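Long-range contact in chlorella virus DNA ligase-adenylate (Chlorella virus, PDB 1FVI), which probably seals nicks in duplex DNA using ATP and a divalent metal, and is captured here as the adenylated enzyme: residues D64-E70 with F92-D98. The protein carries 1 engineered substitution. Numbering follows the deposited sequence.
Sequences DGEISIE and FSYYWFD. With AMP (adenosine monophosphate), chain C.
F97 lies between G65 and the adenine of AMP: G65 CA sits 3.7 Å from the ring centroid over one face, a CH-pi contact, and adenine covers the opposite face, its C6 3.6 Å from F97 CD2. F97 CG lies between the backbone N and the carbonyl carbon (chi1 55°), which lays the ring over G65; the E66 methylene CG meets its edge, 3.5 Å from CE2. E66 bends at chi2, and its OE1 comes 3.2 Å from C1' of the AMP ribose. Backbone hydrogen bonds join the antiparallel pairs E66 with Y95 and S68 with S93, and D64 N donates to D98 O. At a classic beta bulge, D64 O accepts from both F97 N (2.9 Å) and D98 N (3.1 Å). A water donates to D64 OD2, which also bonds Y171 and R31, and to D98 OD2, paired with R165 and R111. Y95 OH gives E70 OE1 a weak hydrogen bond, while S68 OG, buried without a polar partner, abuts the Y95 ring edge. On the sheet face opposite E66 and Y95, I67 CG1 meets the edge of Y94, 3.7 Å from CD1, both packing on L55 of helix 49-58. Through E66 and F97, these adjacent inner strands line the adenylate pocket of the ligase's nucleotidyltransferase domain.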
ATOM      1  N   ASP A  64      -3.855 -13.304  -7.045  1.00 19.90           N
ATOM      2  CA  ASP A  64      -3.021 -12.214  -7.525  1.00 20.89           C
ATOM      3  C   ASP A  64      -2.718 -11.264  -6.352  1.00 24.58           C
ATOM      4  O   ASP A  64      -3.593 -11.004  -5.509  1.00 18.62           O
ATOM      5  CB  ASP A  64      -3.706 -11.477  -8.672  1.00 16.32           C
ATOM      6  CG  ASP A  64      -2.753 -10.590  -9.435  1.00 29.97           C
ATOM      7  OD1 ASP A  64      -1.537 -10.576  -9.102  1.00 19.55           O
ATOM      8  OD2 ASP A  64      -3.229  -9.913 -10.376  1.00 23.95           O
ATOM      9  N   GLY A  65      -1.479 -10.772  -6.290  1.00 23.78           N
ATOM     10  CA  GLY A  65      -1.102  -9.901  -5.188  1.00 19.09           C
ATOM     11  C   GLY A  65       0.339  -9.432  -5.153  1.00 16.66           C
ATOM     12  O   GLY A  65       1.065  -9.495  -6.152  1.00 20.91           O
ATOM     13  N   GLU A  66       0.745  -8.932  -3.991  1.00 21.49           N
ATOM     14  CA  GLU A  66       2.088  -8.391  -3.796  1.00 25.30           C
ATOM     15  C   GLU A  66       2.802  -8.951  -2.580  1.00 24.63           C
ATOM     16  O   GLU A  66       2.264  -8.959  -1.458  1.00 19.40           O
ATOM     17  CB  GLU A  66       2.014  -6.858  -3.610  1.00 34.08           C
ATOM     18  CG  GLU A  66       1.561  -6.038  -4.825  1.00 22.15           C
ATOM     19  CD  GLU A  66       2.686  -5.688  -5.758  1.00 25.51           C
ATOM     20  OE1 GLU A  66       2.394  -5.351  -6.910  1.00 25.59           O
ATOM     21  OE2 GLU A  66       3.858  -5.714  -5.352  1.00 28.37           O
ATOM     22  N   ILE A  67       4.038  -9.373  -2.798  1.00 24.78           N
ATOM     23  CA  ILE A  67       4.849  -9.885  -1.700  1.00 32.84           C
ATOM     24  C   ILE A  67       5.655  -8.686  -1.191  1.00 34.35           C
ATOM     25  O   ILE A  67       6.088  -7.838  -1.977  1.00 22.07           O
ATOM     26  CB  ILE A  67       5.847 -10.988  -2.176  1.00 36.59           C
ATOM     27  CG1 ILE A  67       5.100 -12.097  -2.937  1.00 43.62           C
ATOM     28  CG2 ILE A  67       6.640 -11.563  -0.980  1.00 24.82           C
ATOM     29  CD1 ILE A  67       6.022 -13.083  -3.660  1.00 26.95           C
ATOM     30  N   SER A  68       5.830  -8.613   0.124  1.00 29.87           N
ATOM     31  CA  SER A  68       6.594  -7.545   0.731  1.00 39.22           C
ATOM     32  C   SER A  68       6.938  -7.867   2.163  1.00 34.41           C
ATOM     33  O   SER A  68       6.174  -8.538   2.846  1.00 31.48           O
ATOM     34  CB  SER A  68       5.811  -6.234   0.698  1.00 37.15           C
ATOM     35  OG  SER A  68       4.584  -6.386   1.372  1.00 50.38           O
ATOM     36  N   ILE A  69       8.121  -7.430   2.586  1.00 40.42           N
ATOM     37  CA  ILE A  69       8.578  -7.597   3.966  1.00 35.70           C
ATOM     38  C   ILE A  69       8.190  -6.266   4.619  1.00 37.27           C
ATOM     39  O   ILE A  69       8.786  -5.219   4.339  1.00 29.10           O
ATOM     40  CB  ILE A  69      10.099  -7.813   4.031  1.00 30.29           C
ATOM     41  CG1 ILE A  69      10.487  -9.014   3.166  1.00 26.57           C
ATOM     42  CG2 ILE A  69      10.520  -8.049   5.462  1.00 36.44           C
ATOM     43  CD1 ILE A  69      11.964  -9.314   3.138  1.00 32.97           C
ATOM     44  N   GLU A  70       7.161  -6.326   5.457  1.00 40.24           N
ATOM     45  CA  GLU A  70       6.583  -5.165   6.134  1.00 50.24           C
ATOM     46  C   GLU A  70       7.363  -3.874   6.384  1.00 57.99           C
ATOM     47  O   GLU A  70       7.102  -2.862   5.726  1.00 67.86           O
ATOM     48  CB  GLU A  70       5.865  -5.596   7.411  1.00 55.50           C
ATOM     49  CG  GLU A  70       4.710  -6.574   7.177  1.00 64.75           C
ATOM     50  CD  GLU A  70       3.562  -6.004   6.350  1.00 52.66           C
ATOM     51  OE1 GLU A  70       3.809  -5.335   5.324  1.00 47.04           O
ATOM     52  OE2 GLU A  70       2.397  -6.262   6.721  1.00 56.58           O
ATOM     53  N   PHE A  92       7.330 -12.479   6.278  1.00 35.94           N
ATOM     54  CA  PHE A  92       6.988 -11.648   5.130  1.00 27.40           C
ATOM     55  C   PHE A  92       5.474 -11.626   4.978  1.00 26.62           C
ATOM     56  O   PHE A  92       4.746 -12.380   5.624  1.00 27.69           O
ATOM     57  CB  PHE A  92       7.686 -12.135   3.841  1.00 28.31           C
ATOM     58  CG  PHE A  92       7.349 -13.560   3.458  1.00 45.29           C
ATOM     59  CD1 PHE A  92       6.271 -13.835   2.612  1.00 40.14           C
ATOM     60  CD2 PHE A  92       8.086 -14.629   3.975  1.00 30.18           C
ATOM     61  CE1 PHE A  92       5.925 -15.155   2.292  1.00 33.42           C
ATOM     62  CE2 PHE A  92       7.750 -15.940   3.661  1.00 37.58           C
ATOM     63  CZ  PHE A  92       6.664 -16.203   2.817  1.00 32.88           C
ATOM     64  N   SER A  93       4.993 -10.739   4.129  1.00 30.71           N
ATOM     65  CA  SER A  93       3.564 -10.623   3.929  1.00 30.66           C
ATOM     66  C   SER A  93       3.189 -10.789   2.466  1.00 28.38           C
ATOM     67  O   SER A  93       4.047 -10.784   1.586  1.00 28.13           O
ATOM     68  CB  SER A  93       3.086  -9.263   4.434  1.00 25.67           C
ATOM     69  OG  SER A  93       3.329  -9.142   5.820  1.00 46.62           O
ATOM     70  N   TYR A  94       1.903 -11.005   2.223  1.00 33.97           N
ATOM     71  CA  TYR A  94       1.397 -11.133   0.870  1.00 32.26           C
ATOM     72  C   TYR A  94       0.051 -10.436   0.840  1.00 29.71           C
ATOM     73  O   TYR A  94      -0.900 -10.872   1.502  1.00 26.75           O
ATOM     74  CB  TYR A  94       1.255 -12.596   0.451  1.00 20.95           C
ATOM     75  CG  TYR A  94       0.706 -12.742  -0.949  1.00 19.54           C
ATOM     76  CD1 TYR A  94       1.537 -12.626  -2.063  1.00 23.26           C
ATOM     77  CD2 TYR A  94      -0.648 -13.010  -1.158  1.00 20.95           C
ATOM     78  CE1 TYR A  94       1.033 -12.781  -3.363  1.00 21.32           C
ATOM     79  CE2 TYR A  94      -1.168 -13.168  -2.453  1.00 19.51           C
ATOM     80  CZ  TYR A  94      -0.319 -13.058  -3.539  1.00 17.06           C
ATOM     81  OH  TYR A  94      -0.819 -13.266  -4.793  1.00 22.00           O
ATOM     82  N   TYR A  95       0.011  -9.295   0.154  1.00 20.58           N
ATOM     83  CA  TYR A  95      -1.217  -8.529   0.012  1.00 22.06           C
ATOM     84  C   TYR A  95      -1.951  -9.159  -1.173  1.00 24.03           C
ATOM     85  O   TYR A  95      -1.511  -9.036  -2.325  1.00 21.41           O
ATOM     86  CB  TYR A  95      -0.896  -7.061  -0.280  1.00 25.36           C
ATOM     87  CG  TYR A  95      -0.239  -6.308   0.867  1.00 31.34           C
ATOM     88  CD1 TYR A  95       1.151  -6.244   0.977  1.00 27.97           C
ATOM     89  CD2 TYR A  95      -1.011  -5.628   1.821  1.00 27.81           C
ATOM     90  CE1 TYR A  95       1.764  -5.515   2.007  1.00 33.31           C
ATOM     91  CE2 TYR A  95      -0.411  -4.895   2.851  1.00 25.64           C
ATOM     92  CZ  TYR A  95       0.980  -4.845   2.932  1.00 38.74           C
ATOM     93  OH  TYR A  95       1.592  -4.114   3.925  1.00 50.19           O
ATOM     94  N   TRP A  96      -3.033  -9.867  -0.866  1.00 20.43           N
ATOM     95  CA  TRP A  96      -3.835 -10.578  -1.862  1.00 17.84           C
ATOM     96  C   TRP A  96      -4.937  -9.675  -2.350  1.00 14.23           C
ATOM     97  O   TRP A  96      -5.913  -9.455  -1.643  1.00 19.98           O
ATOM     98  CB  TRP A  96      -4.414 -11.825  -1.193  1.00 25.25           C
ATOM     99  CG  TRP A  96      -5.163 -12.803  -2.078  1.00 25.61           C
ATOM    100  CD1 TRP A  96      -5.179 -12.845  -3.439  1.00 21.17           C
ATOM    101  CD2 TRP A  96      -6.042 -13.852  -1.630  1.00 25.75           C
ATOM    102  NE1 TRP A  96      -6.025 -13.844  -3.868  1.00 26.77           N
ATOM    103  CE2 TRP A  96      -6.569 -14.475  -2.781  1.00 28.36           C
ATOM    104  CE3 TRP A  96      -6.442 -14.315  -0.363  1.00 25.54           C
ATOM    105  CZ2 TRP A  96      -7.483 -15.538  -2.712  1.00 23.29           C
ATOM    106  CZ3 TRP A  96      -7.350 -15.377  -0.293  1.00 28.16           C
ATOM    107  CH2 TRP A  96      -7.859 -15.972  -1.469  1.00 21.03           C
ATOM    108  N   PHE A  97      -4.785  -9.145  -3.559  1.00 22.03           N
ATOM    109  CA  PHE A  97      -5.786  -8.227  -4.088  1.00 18.10           C
ATOM    110  C   PHE A  97      -6.734  -8.719  -5.184  1.00 25.95           C
ATOM    111  O   PHE A  97      -7.698  -8.018  -5.518  1.00 24.41           O
ATOM    112  CB  PHE A  97      -5.146  -6.881  -4.468  1.00 16.37           C
ATOM    113  CG  PHE A  97      -3.997  -6.986  -5.433  1.00 21.06           C
ATOM    114  CD1 PHE A  97      -4.191  -7.482  -6.738  1.00 23.68           C
ATOM    115  CD2 PHE A  97      -2.745  -6.484  -5.086  1.00 15.13           C
ATOM    116  CE1 PHE A  97      -3.161  -7.465  -7.682  1.00 16.98           C
ATOM    117  CE2 PHE A  97      -1.696  -6.456  -6.020  1.00 19.29           C
ATOM    118  CZ  PHE A  97      -1.900  -6.945  -7.324  1.00 20.13           C
ATOM    119  N   ASP A  98      -6.464  -9.899  -5.748  1.00 22.04           N
ATOM    120  CA  ASP A  98      -7.334 -10.450  -6.779  1.00 21.18           C
ATOM    121  C   ASP A  98      -7.346 -11.971  -6.762  1.00 19.89           C
ATOM    122  O   ASP A  98      -6.442 -12.605  -6.225  1.00 16.08           O
ATOM    123  CB  ASP A  98      -6.977  -9.913  -8.173  1.00 13.71           C
ATOM    124  CG  ASP A  98      -8.202  -9.732  -9.064  1.00 19.02           C
ATOM    125  OD1 ASP A  98      -9.304 -10.203  -8.704  1.00 22.73           O
ATOM    126  OD2 ASP A  98      -8.060  -9.113 -10.140  1.00 25.28           O
TER
HETATM  127  P   AMP C 501       3.774   2.278  -9.453  1.00 23.67           P
HETATM  128  O1P AMP C 501       3.894   3.101 -10.654  1.00 21.05           O
HETATM  129  O3P AMP C 501       5.278   1.800  -9.313  1.00 17.52           O
HETATM  130  O5' AMP C 501       3.063   0.991  -9.773  1.00 18.40           O
HETATM  131  C5' AMP C 501       2.966  -0.100  -8.732  1.00 19.72           C
HETATM  132  C4' AMP C 501       2.899  -1.486  -9.333  1.00 24.34           C
HETATM  133  O4' AMP C 501       2.399  -2.342  -8.302  1.00 22.47           O
HETATM  134  C3' AMP C 501       1.919  -1.606 -10.523  1.00 20.20           C
HETATM  135  O3' AMP C 501       2.370  -2.463 -11.572  1.00 17.16           O
HETATM  136  C2' AMP C 501       0.695  -2.224  -9.941  1.00 21.56           C
HETATM  137  O2' AMP C 501       0.042  -3.033 -10.912  1.00 17.19           O
HETATM  138  C1' AMP C 501       1.197  -2.965  -8.688  1.00 18.64           C
HETATM  139  N9  AMP C 501       0.249  -2.843  -7.598  1.00 22.22           N
HETATM  140  C8  AMP C 501       0.582  -2.441  -6.324  1.00 12.72           C
HETATM  141  N7  AMP C 501      -0.474  -2.420  -5.561  1.00 14.29           N
HETATM  142  C5  AMP C 501      -1.556  -2.819  -6.333  1.00 16.16           C
HETATM  143  C6  AMP C 501      -2.923  -2.987  -6.067  1.00 12.79           C
HETATM  144  N6  AMP C 501      -3.466  -2.750  -4.849  1.00 17.77           N
HETATM  145  N1  AMP C 501      -3.685  -3.399  -7.096  1.00 19.40           N
HETATM  146  C2  AMP C 501      -3.150  -3.624  -8.275  1.00 11.23           C
HETATM  147  N3  AMP C 501      -1.879  -3.508  -8.670  1.00 15.01           N
HETATM  148  C4  AMP C 501      -1.079  -3.090  -7.646  1.00 17.68           C
HETATM  149  O   HOH W   1      -5.266  -8.168 -10.424  1.00 24.10           O